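Side-chain contacts in lactococcal phage P2 ORF15 (Lactococcus phage p2, PDB 2WZP), which probably serves as the distal tail protein of the phage baseplate, assembling around the tail end and reaching out with an arm to hold neighbouring baseplate proteins: residues Y196-K200 / G201-T205; P290-F294 / E295-T299. All blocks are in the same frame, centred on the assembly; numbering follows the deposited sequence.

Interaction 1 of 2, residues Y196-K200 / G201-T205; sequences YKYIK and GTSYT
Tyr204 meets Tyr196 and Tyr198 in a local aromatic cluster beside a tight chain reversal, far out where strand 195-196 gives way to the long loop that leads to strand 218-220. The centre of the contact lies about 46 Å from the centre of the chain. One side of the Tyr204 ring, the CD2 and CE2 carbons, does the touching. Tyr204 CD2 comes 3.6 Å from Tyr196 CE1. The planes of these two rings are inclined by 69°. Toward Tyr198 the neighbouring carbon takes over: Tyr204 CE2 is 3.5 Å from Tyr198 CE1. These two side chains run alongside each other in the same direction, their planes 46° apart, so both pairs are oblique. Tyr198 leaves its backbone pointing away, but with CG beside the backbone N (chi1 -64°) its ring swings back to Tyr204.

The reversal has the character of a type II beta turn over Ile199-Thr202: Thr202 N donates to Ile199 O at 2.9 Å, and Gly201 takes the positive phi expected at the third position. At its side, Ile199 CG2 rests 3.5 Å from Thr202 OG1.

The hydroxyls of Tyr196, Tyr198 and Tyr204 each bond an acidic side chain on chains of other proteins, and Tyr204 OH also meets Lys186 NZ. Tyr196 further pairs in an antiparallel ladder with a strand of another protein's chain. The arrangement is that of an arm tip whose turn displays tyrosines to partner proteins, consistent with the arm by which the Dit of p2-like lactococcal phages probably holds receptor-binding proteins.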
# COMPACT_ATOMS: atom_id res chain seq x y z
N TYR M 196 81.86 -33.57 25.09
CA TYR M 196 81.40 -34.62 24.20
C TYR M 196 82.53 -34.76 23.19
O TYR M 196 83.48 -33.98 23.23
CB TYR M 196 80.00 -34.37 23.56
CG TYR M 196 79.94 -33.20 22.61
CD1 TYR M 196 80.43 -33.31 21.31
CD2 TYR M 196 79.41 -31.98 23.01
CE1 TYR M 196 80.45 -32.21 20.45
CE2 TYR M 196 79.42 -30.88 22.16
CZ TYR M 196 79.93 -31.00 20.88
OH TYR M 196 79.97 -29.92 20.03
N LYS M 197 82.46 -35.76 22.31
CA LYS M 197 83.48 -35.99 21.29
C LYS M 197 82.82 -36.45 20.00
O LYS M 197 81.67 -36.95 19.99
CB LYS M 197 84.47 -37.08 21.78
CG LYS M 197 85.49 -36.55 22.81
CD LYS M 197 86.34 -37.62 23.41
CE LYS M 197 86.96 -37.22 24.72
NZ LYS M 197 86.04 -37.47 25.86
N TYR M 198 83.56 -36.27 18.89
CA TYR M 198 83.21 -36.75 17.56
C TYR M 198 84.03 -38.04 17.42
O TYR M 198 85.24 -38.01 17.46
CB TYR M 198 83.63 -35.75 16.45
CG TYR M 198 82.91 -34.42 16.50
CD1 TYR M 198 81.61 -34.29 16.01
CD2 TYR M 198 83.52 -33.30 17.05
CE1 TYR M 198 80.94 -33.06 16.04
CE2 TYR M 198 82.87 -32.07 17.08
CZ TYR M 198 81.59 -31.95 16.57
OH TYR M 198 80.96 -30.74 16.63
N ILE M 199 83.35 -39.18 17.35
CA ILE M 199 83.98 -40.49 17.22
C ILE M 199 83.31 -41.15 16.01
O ILE M 199 82.11 -41.40 16.05
CB ILE M 199 83.83 -41.34 18.52
CG1 ILE M 199 84.29 -40.54 19.79
CG2 ILE M 199 84.60 -42.66 18.38
CD1 ILE M 199 83.79 -41.06 21.11
N LYS M 200 84.06 -41.41 14.92
CA LYS M 200 83.50 -42.00 13.69
C LYS M 200 82.44 -43.09 13.97
O LYS M 200 82.70 -44.08 14.65
CB LYS M 200 84.61 -42.52 12.75
CG LYS M 200 85.52 -41.44 12.17
CD LYS M 200 86.24 -41.85 10.90
CE LYS M 200 87.37 -40.90 10.53
NZ LYS M 200 88.24 -41.46 9.45
N GLY M 201 81.22 -42.84 13.52
CA GLY M 201 80.11 -43.77 13.63
C GLY M 201 79.44 -43.97 14.98
O GLY M 201 78.44 -44.68 15.05
N THR M 202 79.99 -43.39 16.06
CA THR M 202 79.43 -43.52 17.39
C THR M 202 79.31 -42.16 18.05
O THR M 202 78.49 -41.93 18.88
CB THR M 202 80.25 -44.51 18.24
OG1 THR M 202 81.32 -43.86 18.89
CG2 THR M 202 80.81 -45.55 17.40
N SER M 203 80.20 -41.29 17.62
CA SER M 203 80.41 -39.89 17.97
C SER M 203 79.63 -39.28 19.03
O SER M 203 80.00 -39.35 20.21
CB SER M 203 80.07 -39.10 16.75
OG SER M 203 79.96 -37.76 17.01
N TYR M 204 78.56 -38.56 18.52
CA TYR M 204 77.44 -37.91 19.19
C TYR M 204 76.16 -38.05 18.42
O TYR M 204 76.11 -37.87 17.20
CB TYR M 204 77.71 -36.53 19.81
CG TYR M 204 77.36 -35.30 19.01
CD1 TYR M 204 76.02 -34.97 18.76
CD2 TYR M 204 78.34 -34.40 18.61
CE1 TYR M 204 75.69 -33.83 18.04
CE2 TYR M 204 78.01 -33.24 17.93
CZ TYR M 204 76.69 -32.95 17.65
OH TYR M 204 76.41 -31.79 16.97
N THR M 205 75.13 -38.47 19.14
CA THR M 205 73.77 -38.58 18.67
C THR M 205 72.95 -37.73 19.64
O THR M 205 73.42 -37.41 20.73
CB THR M 205 73.31 -40.05 18.62
OG1 THR M 205 73.47 -40.63 19.90
CG2 THR M 205 74.05 -40.87 17.59

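Interaction 2 of 2, residues P290-F294 / E295-T299; sequences PVMDF and ERYRT
Met292 and Tyr297 make a Met-aromatic contact, while across the backbone of the turn from it Asp293 and Arg296 cross, both pairs gathered by a single alpha-helical turn that runs no further. The evidence for the turn is the i to i+4 bond from Tyr297 N to Asp293 O, 3.2 Å long and in the carbonyl plane, with a weak second donor, Arg296 N, at 3.1 Å from the same Asp293 O.

The Met292 side chain is extended to its sulfur and bends only at the last bond. With CG anti to the backbone N (chi1 -166°), SD is carried to one side of the Tyr297 ring, nearest CD2. The sulfur sits 4.2 Å from the ring centroid and 61° off the normal, an oblique approach. Tyr297 OH bonds Tyr277 OH, and its ring has a cation-pi partner in a basic side chain of another protein's chain. The carbonyl O of Met292, meanwhile, lies over the centre of the Phe294 ring, 3.3 Å above its plane.

Asp293 crosses Arg296 at the level of the aliphatic chain rather than the charges: OD1 of Asp293 approaches Arg296 CD at 3.2 Å, while the carboxylate and guanidinium planes stand 79° apart. Their charged atoms do not meet, Asp293 OD1 staying 4.6 Å from Arg296 NE; the salt bridge of Arg296 goes from NH1 to Glu251 OE1. Arg296 also lies along strand 251-257, on Ala254 and Val256, and Met292 touches Phe257 of that strand. Two waters complete the polar links. One receives a bond from Glu295 N and donates to Asp293 OD2; the other donates to Asp293 OD1 and, at the edge of the guanidinium and in its plane, accepts from Arg296 NH2 at 2.9 Å.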
# COMPACT_ATOMS: atom_id res chain seq x y z
N PRO M 290 28.82 -48.81 26.29
CA PRO M 290 28.58 -49.39 27.64
C PRO M 290 29.82 -49.56 28.51
O PRO M 290 29.74 -49.79 29.72
CB PRO M 290 27.99 -50.76 27.32
CG PRO M 290 27.32 -50.58 26.03
CD PRO M 290 28.24 -49.69 25.26
N VAL M 291 30.97 -49.42 27.90
CA VAL M 291 32.24 -49.69 28.53
C VAL M 291 33.14 -48.47 28.75
O VAL M 291 34.28 -48.58 29.23
CB VAL M 291 32.80 -50.93 27.79
CG1 VAL M 291 34.08 -50.67 27.01
CG2 VAL M 291 32.85 -52.15 28.70
N MET M 292 32.55 -47.30 28.51
CA MET M 292 33.17 -45.99 28.71
C MET M 292 33.13 -45.58 30.17
O MET M 292 32.19 -45.95 30.89
CB MET M 292 32.43 -44.93 27.90
CG MET M 292 33.21 -43.65 27.78
SD MET M 292 32.45 -42.37 26.77
CE MET M 292 31.71 -43.32 25.51
N ASP M 293 34.12 -44.77 30.60
CA ASP M 293 34.19 -44.20 31.93
C ASP M 293 33.29 -42.96 31.92
O ASP M 293 33.76 -41.84 31.68
CB ASP M 293 35.63 -43.86 32.34
CG ASP M 293 35.84 -43.48 33.81
OD1 ASP M 293 37.00 -43.40 34.24
OD2 ASP M 293 34.84 -43.24 34.51
N PHE M 294 32.00 -43.17 32.16
CA PHE M 294 30.97 -42.14 32.17
C PHE M 294 31.29 -40.98 33.10
O PHE M 294 31.09 -39.83 32.72
CB PHE M 294 29.59 -42.78 32.48
CG PHE M 294 29.24 -43.97 31.59
CD1 PHE M 294 29.03 -43.80 30.22
CD2 PHE M 294 29.11 -45.24 32.12
CE1 PHE M 294 28.70 -44.89 29.40
CE2 PHE M 294 28.81 -46.34 31.30
CZ PHE M 294 28.59 -46.15 29.94
N GLU M 295 31.85 -41.27 34.30
CA GLU M 295 32.23 -40.22 35.24
C GLU M 295 33.31 -39.27 34.69
O GLU M 295 33.29 -38.09 35.00
CB GLU M 295 32.69 -40.82 36.57
CG GLU M 295 33.12 -39.75 37.56
CD GLU M 295 33.38 -40.20 38.98
OE1 GLU M 295 33.70 -39.32 39.82
OE2 GLU M 295 33.22 -41.41 39.26
N ARG M 296 34.24 -39.78 33.90
CA ARG M 296 35.30 -38.97 33.31
C ARG M 296 34.81 -38.18 32.12
O ARG M 296 35.40 -37.15 31.79
CB ARG M 296 36.46 -39.85 32.88
CG ARG M 296 37.50 -39.99 33.94
CD ARG M 296 38.64 -40.74 33.36
NE ARG M 296 39.76 -39.86 33.05
CZ ARG M 296 40.99 -40.32 32.83
NH1 ARG M 296 41.97 -39.47 32.59
NH2 ARG M 296 41.24 -41.62 32.87
N TYR M 297 33.79 -38.69 31.41
CA TYR M 297 33.19 -38.01 30.27
C TYR M 297 32.22 -36.98 30.84
O TYR M 297 31.02 -37.23 30.88
CB TYR M 297 32.44 -39.01 29.38
CG TYR M 297 32.20 -38.56 27.96
CD1 TYR M 297 32.65 -37.32 27.52
CD2 TYR M 297 31.57 -39.38 27.05
CE1 TYR M 297 32.47 -36.91 26.21
CE2 TYR M 297 31.41 -38.99 25.72
CZ TYR M 297 31.85 -37.75 25.30
OH TYR M 297 31.66 -37.35 24.01
N ARG M 298 32.76 -35.86 31.34
CA ARG M 298 31.97 -34.81 31.97
C ARG M 298 31.21 -34.03 30.92
O ARG M 298 30.02 -33.76 31.09
CB ARG M 298 32.88 -33.90 32.84
CG ARG M 298 32.30 -32.47 33.17
CD ARG M 298 31.12 -32.49 34.16
NE ARG M 298 30.35 -31.24 34.27
CZ ARG M 298 29.31 -30.89 33.50
NH1 ARG M 298 28.95 -31.66 32.47
NH2 ARG M 298 28.66 -29.76 33.72
N THR M 299 31.88 -33.70 29.81
CA THR M 299 31.32 -32.88 28.73
C THR M 299 31.92 -33.21 27.36
O THR M 299 32.97 -33.85 27.28
CB THR M 299 31.55 -31.39 29.07
OG1 THR M 299 30.89 -30.60 28.09
CG2 THR M 299 33.06 -30.99 29.12
O HOH W 1 39.65 -43.97 33.40
O HOH W 2 31.98 -44.00 35.54

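Running from the N terminus, the chain closes interaction 1 first, at the start of the long loop that follows strand 195-196, and opens interaction 2 only after strand 284-287. The two are in series, neither nesting in nor crossing the other. Each closes a reversal or turn of a few residues rather than a large loop. The centres of interactions 1 and 2 lie about 50 Å apart. The nearest atoms of interactions 1 and 2 are about 34 Å apart, so they do not touch. Residues 196-205 belong to the protruding arm before strand 218-220; residues 290-299 lead toward strand 305-310 and are set against strand 251-257, in the body of the C-terminal domain. Both contacts also adjoin chains of other proteins.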